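Uncharacterized protein cvnB5 (Streptomyces avermitilis, PDB 3LEQ) is of unknown function but carries a Roadblock/LC7 domain, a small alpha/beta fold that in related proteins often serves as a regulatory or scaffolding module. Local coordinates at residues 10-13 and 18-21; 82-87 and 107-112. One frame throughout, in Å; residues are numbered along the deposited sequence.

Contact 1 of 2, residues 10-13 and 18-21; sequences TGLV and EVDH
V13, on the helix, lies against three consecutive residues of the chain that follows, V19, D20 and H21, and its two methyls share the work. CB itself hangs back, and the contact is made one bond further out. CG1, anti to the backbone N (chi1 167°), reaches the carbonyl oxygen of D20, 3.4 Å from CG1 to O, a methyl resting on a backbone polar atom. CG2 stands near the same D20 oxygen, 3.9 Å from it, and also reaches CA of H21 and CG1 of V19, the latter 4.0 Å from CG2. A beta-branched residue suits this place because a short, stiff fork lets both methyls close on the D20 carbonyl while one of them also reaches V19. The segments join the C-terminal part of helix 4-15 to the start of strand 19-26, the opening helix and strand of the Roadblock/LC7 domain, which follow each other after a short turn. At its start the strand carries a classic beta bulge, D20 and H21 both facing L95 on strand 90-96. V19 directs its side chain toward the helix, and its CG1 is met from a second direction by CD2 of L12, at 4.2 Å. L12 is long enough for its branched end to reach V19 although its CB does not aim there, and it also packs on V94 and L112. With only an alanine at V13 both methyls would be missing, which would probably leave a gap between the D20 carbonyl and V19 CG1 and seat the helix end less firmly. No hydrogen bond links the two segments; V13 O and V19 O stand 3.7 Å apart. H21 starts its side chain away from the helix, and its ring stacks with F38.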
# COMPACT_ATOMS: atom_id res chain seq x y z
N THR A 10 8.81 2.06 4.00
CA THR A 10 9.10 1.66 5.38
C THR A 10 8.86 2.85 6.31
O THR A 10 8.33 2.70 7.42
CB THR A 10 10.54 1.10 5.52
OG1 THR A 10 10.75 0.11 4.51
CG2 THR A 10 10.79 0.46 6.91
N GLY A 11 9.21 4.04 5.83
CA GLY A 11 9.01 5.30 6.55
C GLY A 11 7.54 5.58 6.81
O GLY A 11 7.17 5.95 7.92
N LEU A 12 6.71 5.39 5.79
CA LEU A 12 5.25 5.51 5.96
C LEU A 12 4.76 4.58 7.08
O LEU A 12 4.02 5.00 7.96
CB LEU A 12 4.52 5.19 4.66
CG LEU A 12 2.99 5.12 4.73
CD1 LEU A 12 2.42 6.53 4.85
CD2 LEU A 12 2.41 4.39 3.52
N VAL A 13 5.17 3.31 7.02
CA VAL A 13 4.71 2.31 8.00
C VAL A 13 5.19 2.68 9.42
O VAL A 13 4.44 2.55 10.40
CB VAL A 13 5.20 0.89 7.63
CG1 VAL A 13 5.02 -0.09 8.80
CG2 VAL A 13 4.50 0.39 6.38
N GLU A 18 -1.51 4.04 12.03
CA GLU A 18 -2.64 3.44 11.33
C GLU A 18 -2.22 2.46 10.24
O GLU A 18 -3.01 1.62 9.84
CB GLU A 18 -3.53 4.52 10.70
CG GLU A 18 -4.43 5.26 11.67
CD GLU A 18 -3.76 6.46 12.32
OE1 GLU A 18 -4.47 7.24 12.98
OE2 GLU A 18 -2.53 6.64 12.18
N VAL A 19 -0.99 2.58 9.74
CA VAL A 19 -0.56 1.81 8.58
C VAL A 19 0.30 0.64 9.06
O VAL A 19 1.25 0.84 9.78
CB VAL A 19 0.23 2.68 7.58
CG1 VAL A 19 0.81 1.82 6.46
CG2 VAL A 19 -0.66 3.76 6.99
N ASP A 20 -0.09 -0.58 8.69
CA ASP A 20 0.66 -1.78 9.06
C ASP A 20 1.69 -2.23 7.99
O ASP A 20 2.83 -2.60 8.33
CB ASP A 20 -0.31 -2.91 9.39
CG ASP A 20 -0.95 -2.77 10.78
OD1 ASP A 20 -0.50 -1.94 11.62
OD2 ASP A 20 -1.92 -3.51 11.03
N HIS A 21 1.30 -2.21 6.71
CA HIS A 21 2.18 -2.63 5.62
C HIS A 21 1.87 -1.81 4.39
O HIS A 21 0.76 -1.28 4.26
CB HIS A 21 2.00 -4.12 5.26
CG HIS A 21 2.05 -5.05 6.43
ND1 HIS A 21 3.19 -5.27 7.16
CD2 HIS A 21 1.08 -5.82 7.00
CE1 HIS A 21 2.93 -6.12 8.15
NE2 HIS A 21 1.65 -6.46 8.07

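Contact 2 of 2, residues 82-87 and 107-112; sequences ILTAAG and YQMNML
The carbonyl oxygen of I82, a residue whose backbone is hydrogen-bonded to V94 within the sheet, also has a methyl against it: CE of M109, a selenomethionine, lies 3.6 Å from I82 O. The rest of the contact is apolar. M109 leaves helix 107-112 toward the strand and stays extended as far as SE (chi2 175°), which lands 3.7 Å from CG2 of I82. There the chain bends (chi3 67°), sending CE along the strand toward T84, whose CG2 lies 3.9 Å from it. The two strand residues suit the spot differently. I82 offers a branched carbon surface that M109 crosses at a slant. T84 turns its methyl to the helix, and its OG1, anti to the backbone N, shares a weak hydrogen bond with NE2 of Q71 on the neighbouring strand 71-75. Between them L83 points to the other face of the sheet, where it touches A50 and M54 of helix 40-55. The axes of strand 82-85 and helix 107-112 approach to 9.9 Å and run at 31° to each other, an alpha/beta layer in which a long unbranched side chain can bridge the spacing; L92 of strand 90-96 also touches it. With no hydrogen bond between the segments, dispersion contacts around SE and CE probably hold this buried join, while the backbone of T84 is engaged with L92 inside the sheet.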
# COMPACT_ATOMS: atom_id res chain seq x y z
N ILE A 82 -6.29 -0.30 1.07
CA ILE A 82 -6.48 0.91 0.28
C ILE A 82 -5.47 0.89 -0.85
O ILE A 82 -4.28 0.62 -0.63
CB ILE A 82 -6.33 2.23 1.12
CG1 ILE A 82 -7.15 2.18 2.41
CG2 ILE A 82 -6.69 3.50 0.26
CD1 ILE A 82 -6.90 3.31 3.41
N LEU A 83 -5.93 1.21 -2.05
CA LEU A 83 -5.09 1.21 -3.23
C LEU A 83 -5.25 2.53 -3.97
O LEU A 83 -6.36 3.00 -4.14
CB LEU A 83 -5.54 0.04 -4.12
CG LEU A 83 -4.94 -0.23 -5.48
CD1 LEU A 83 -5.03 -1.72 -5.77
CD2 LEU A 83 -5.67 0.57 -6.58
N THR A 84 -4.15 3.12 -4.42
CA THR A 84 -4.19 4.34 -5.23
C THR A 84 -3.13 4.29 -6.33
O THR A 84 -2.13 3.58 -6.21
CB THR A 84 -4.07 5.64 -4.35
OG1 THR A 84 -4.31 6.80 -5.17
CG2 THR A 84 -2.68 5.78 -3.74
N ALA A 85 -3.33 5.06 -7.39
CA ALA A 85 -2.34 5.16 -8.45
C ALA A 85 -1.06 5.82 -7.93
O ALA A 85 -1.12 6.81 -7.17
CB ALA A 85 -2.91 5.98 -9.62
N ALA A 86 0.09 5.29 -8.37
CA ALA A 86 1.41 5.91 -8.15
C ALA A 86 2.02 6.12 -9.52
O ALA A 86 2.89 5.36 -9.97
CB ALA A 86 2.30 5.01 -7.29
N GLY A 87 1.52 7.15 -10.21
CA GLY A 87 1.84 7.34 -11.63
C GLY A 87 1.11 6.32 -12.49
O GLY A 87 0.43 5.44 -11.95
N TYR A 107 -4.58 10.79 3.27
CA TYR A 107 -3.71 11.97 3.21
C TYR A 107 -2.24 11.54 3.22
O TYR A 107 -1.45 11.99 2.40
CB TYR A 107 -4.00 12.91 4.41
CG TYR A 107 -2.94 13.98 4.57
CD1 TYR A 107 -2.96 15.14 3.80
CD2 TYR A 107 -1.88 13.81 5.47
CE1 TYR A 107 -1.97 16.11 3.93
CE2 TYR A 107 -0.87 14.77 5.61
CZ TYR A 107 -0.93 15.91 4.84
OH TYR A 107 0.07 16.86 4.99
N GLN A 108 -1.88 10.66 4.13
CA GLN A 108 -0.49 10.15 4.19
C GLN A 108 -0.04 9.47 2.88
O GLN A 108 1.11 9.69 2.41
CB GLN A 108 -0.30 9.19 5.38
CG GLN A 108 -0.35 9.89 6.73
CD GLN A 108 0.86 10.75 7.01
OE1 GLN A 108 1.89 10.66 6.33
NE2 GLN A 108 0.76 11.58 8.04
N MSE A 109 -0.92 8.64 2.31
CA MSE A 109 -0.62 7.98 1.03
C MSE A 109 -0.47 9.01 -0.09
O MSE A 109 0.43 8.91 -0.90
CB MSE A 109 -1.72 6.98 0.68
CG MSE A 109 -1.84 5.86 1.68
SE MSE A 109 -3.34 4.69 1.29
CE MSE A 109 -2.77 3.88 -0.39
N ASN A 110 -1.36 10.00 -0.12
CA ASN A 110 -1.31 11.06 -1.14
C ASN A 110 0.01 11.86 -1.04
O ASN A 110 0.62 12.17 -2.05
CB ASN A 110 -2.53 11.99 -1.03
CG ASN A 110 -3.82 11.37 -1.59
OD1 ASN A 110 -3.80 10.42 -2.38
ND2 ASN A 110 -4.97 11.91 -1.17
N MSE A 111 0.45 12.13 0.19
CA MSE A 111 1.74 12.82 0.41
C MSE A 111 2.91 11.95 -0.03
O MSE A 111 3.87 12.45 -0.60
CB MSE A 111 1.91 13.23 1.88
CG MSE A 111 0.90 14.29 2.37
SE MSE A 111 0.88 15.94 1.27
CE MSE A 111 -0.77 15.58 0.24
N LEU A 112 2.82 10.64 0.21
CA LEU A 112 3.85 9.70 -0.22
C LEU A 112 3.99 9.68 -1.76
O LEU A 112 5.09 9.73 -2.29
CB LEU A 112 3.56 8.29 0.31
CG LEU A 112 4.55 7.18 -0.07
CD1 LEU A 112 5.96 7.55 0.35
CD2 LEU A 112 4.14 5.82 0.49

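Contact 1 closes before contact 2 opens along the chain, and their centres lie 12 Å apart on the same five-stranded antiparallel sheet. Contact 1 sets helix 4-15 against strand 19-26; contact 2 sets helix 102-115 against strand 80-85, with strand 90-96 between the two strands. The helices touch directly, CD1 of L12 lying 3.8 Å from CB of Q108, and V105 of the later helix also meets V19. The first and last helices of the chain are thus brought together over one face of the sheet, while helix 40-55 packs on L83 from the other face, so the two terminal helices form one layer on the sheet and helix 40-55 the other.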